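PDB 3PWX: putative flagellar hook-associated protein from Vibrio parahaemolyticus, which probably serves as a structural component of the bacterial flagellum. Local coordinates for residues G73-L78 with E164-S169. Residues are numbered along the deposited sequence; the frame is centred on the assembly and turned at random.
Sequences GMITEL and EFEKPS
Phe165, near the C-terminal end of helix 154-166, points at helix 71-89 and is met there by Met74, Ile75 and Leu78. Ile75 makes the tight part. Its CD1 lies 3.8 Å from Phe165 CB, and CG1 sits at the edge of the ring, close to its plane, as the two side chains run past each other in opposite directions. CG1 of Ile75 at chi1 -80°, with CG2 anti to the backbone N, sets the CG1-CD1 branch on the side of Phe165. Leu78 CD1 comes obliquely to the ring, 4.2 Å from Phe165 CE1, and crosses the aromatic side chain at about a right angle. Met74, a selenomethionine, adds a looser touch: Met74 SE is 4.4 Å from Phe165 CE1. Toward solvent the contact thins to the aliphatic part of Glu166, whose CG packs 3.7 Å from Ile75 CD1. Beyond this solvent-facing side chain the chain leaves helical geometry at Lys167, and Glu164 OE2 accepts a hydrogen bond from Ser169 OG through its syn lone pair, tying the turn to the helix end. Met74 and Leu78 also touch Ile57 of helix 7-61, so Phe165 joins an apolar layer spanning three helices, as in a helical bundle of the flagellin family.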
loop_
_atom_site.group_PDB
_atom_site.type_symbol
_atom_site.label_atom_id
_atom_site.label_comp_id
_atom_site.label_asym_id
_atom_site.label_seq_id
_atom_site.Cartn_x
_atom_site.Cartn_y
_atom_site.Cartn_z
ATOM N N GLY A 73 -13.860 -41.838 -19.024
ATOM C CA GLY A 73 -14.729 -40.671 -19.038
ATOM C C GLY A 73 -14.329 -39.709 -17.938
ATOM O O GLY A 73 -14.467 -38.494 -18.076
HETATM N N MSE A 74 -13.829 -40.271 -16.842
HETATM C CA MSE A 74 -13.245 -39.508 -15.763
HETATM C C MSE A 74 -12.038 -38.732 -16.254
HETATM O O MSE A 74 -11.881 -37.553 -15.936
HETATM C CB MSE A 74 -12.801 -40.426 -14.635
HETATM C CG MSE A 74 -13.866 -40.725 -13.619
HETATM SE SE MSE A 74 -13.224 -42.131 -12.440
HETATM C CE MSE A 74 -14.877 -43.204 -12.356
ATOM N N ILE A 75 -11.194 -39.395 -17.031
ATOM C CA ILE A 75 -10.025 -38.769 -17.582
ATOM C C ILE A 75 -10.309 -37.477 -18.354
ATOM O O ILE A 75 -9.662 -36.491 -18.121
ATOM C CB ILE A 75 -9.191 -39.779 -18.356
ATOM C CG1 ILE A 75 -8.369 -40.570 -17.336
ATOM C CG2 ILE A 75 -8.331 -39.095 -19.443
ATOM C CD1 ILE A 75 -7.806 -41.879 -17.834
ATOM N N THR A 76 -11.285 -37.492 -19.242
ATOM C CA THR A 76 -11.742 -36.308 -19.964
ATOM C C THR A 76 -12.224 -35.188 -19.032
ATOM O O THR A 76 -11.899 -34.003 -19.254
ATOM C CB THR A 76 -12.893 -36.701 -20.908
ATOM O OG1 THR A 76 -12.453 -37.785 -21.727
ATOM C CG2 THR A 76 -13.366 -35.550 -21.795
ATOM N N GLU A 77 -13.003 -35.536 -18.010
ATOM C CA GLU A 77 -13.490 -34.513 -17.094
ATOM C C GLU A 77 -12.376 -33.909 -16.218
ATOM O O GLU A 77 -12.416 -32.700 -15.927
ATOM C CB GLU A 77 -14.679 -35.005 -16.275
ATOM C CG GLU A 77 -16.002 -35.074 -17.060
ATOM C CD GLU A 77 -16.843 -33.794 -16.913
ATOM O OE1 GLU A 77 -16.380 -32.697 -17.341
ATOM O OE2 GLU A 77 -17.974 -33.889 -16.366
ATOM N N LEU A 78 -11.376 -34.721 -15.845
ATOM C CA LEU A 78 -10.180 -34.184 -15.179
ATOM C C LEU A 78 -9.468 -33.202 -16.072
ATOM O O LEU A 78 -9.233 -32.044 -15.649
ATOM C CB LEU A 78 -9.200 -35.243 -14.710
ATOM C CG LEU A 78 -9.576 -36.021 -13.448
ATOM C CD1 LEU A 78 -8.598 -37.189 -13.292
ATOM C CD2 LEU A 78 -9.656 -35.150 -12.146
ATOM N N GLU A 164 -1.431 -42.426 -14.151
ATOM C CA GLU A 164 -1.735 -43.536 -13.259
ATOM C C GLU A 164 -3.157 -44.114 -13.495
ATOM O O GLU A 164 -3.363 -45.341 -13.392
ATOM C CB GLU A 164 -1.510 -43.081 -11.825
ATOM C CG GLU A 164 -1.307 -44.150 -10.791
ATOM C CD GLU A 164 -0.117 -45.077 -11.033
ATOM O OE1 GLU A 164 1.030 -44.637 -11.271
ATOM O OE2 GLU A 164 -0.350 -46.286 -10.935
ATOM N N PHE A 165 -4.123 -43.243 -13.830
ATOM C CA PHE A 165 -5.460 -43.696 -14.254
ATOM C C PHE A 165 -5.455 -44.494 -15.562
ATOM O O PHE A 165 -6.265 -45.372 -15.718
ATOM C CB PHE A 165 -6.452 -42.549 -14.372
ATOM C CG PHE A 165 -7.122 -42.189 -13.085
ATOM C CD1 PHE A 165 -8.315 -41.472 -13.087
ATOM C CD2 PHE A 165 -6.568 -42.550 -11.855
ATOM C CE1 PHE A 165 -8.950 -41.124 -11.874
ATOM C CE2 PHE A 165 -7.196 -42.213 -10.652
ATOM C CZ PHE A 165 -8.387 -41.506 -10.664
ATOM N N GLU A 166 -4.566 -44.173 -16.499
ATOM C CA GLU A 166 -4.543 -44.864 -17.770
ATOM C C GLU A 166 -3.866 -46.246 -17.661
ATOM O O GLU A 166 -4.368 -47.244 -18.170
ATOM C CB GLU A 166 -3.840 -44.018 -18.808
ATOM C CG GLU A 166 -4.659 -42.914 -19.424
ATOM C CD GLU A 166 -3.752 -42.027 -20.251
ATOM O OE1 GLU A 166 -3.625 -40.803 -19.973
ATOM O OE2 GLU A 166 -3.095 -42.597 -21.164
ATOM N N LYS A 167 -2.714 -46.287 -17.006
ATOM C CA LYS A 167 -2.030 -47.534 -16.785
ATOM C C LYS A 167 -1.632 -47.642 -15.337
ATOM O O LYS A 167 -0.523 -47.274 -14.980
ATOM C CB LYS A 167 -0.785 -47.655 -17.670
ATOM C CG LYS A 167 -0.060 -49.009 -17.489
ATOM C CD LYS A 167 0.898 -49.320 -18.633
ATOM C CE LYS A 167 1.296 -50.795 -18.629
ATOM N NZ LYS A 167 2.213 -51.115 -19.771
ATOM N N PRO A 168 -2.528 -48.170 -14.496
ATOM C CA PRO A 168 -2.168 -48.319 -13.089
ATOM C C PRO A 168 -0.822 -49.013 -12.877
ATOM O O PRO A 168 -0.445 -49.892 -13.654
ATOM C CB PRO A 168 -3.313 -49.155 -12.519
ATOM C CG PRO A 168 -4.491 -48.798 -13.381
ATOM C CD PRO A 168 -3.936 -48.527 -14.762
ATOM N N SER A 169 -0.110 -48.594 -11.841
ATOM C CA SER A 169 1.098 -49.240 -11.392
ATOM C C SER A 169 0.984 -49.510 -9.871
ATOM O O SER A 169 -0.059 -49.242 -9.248
ATOM C CB SER A 169 2.282 -48.347 -11.705
ATOM O OG SER A 169 2.429 -47.324 -10.721
#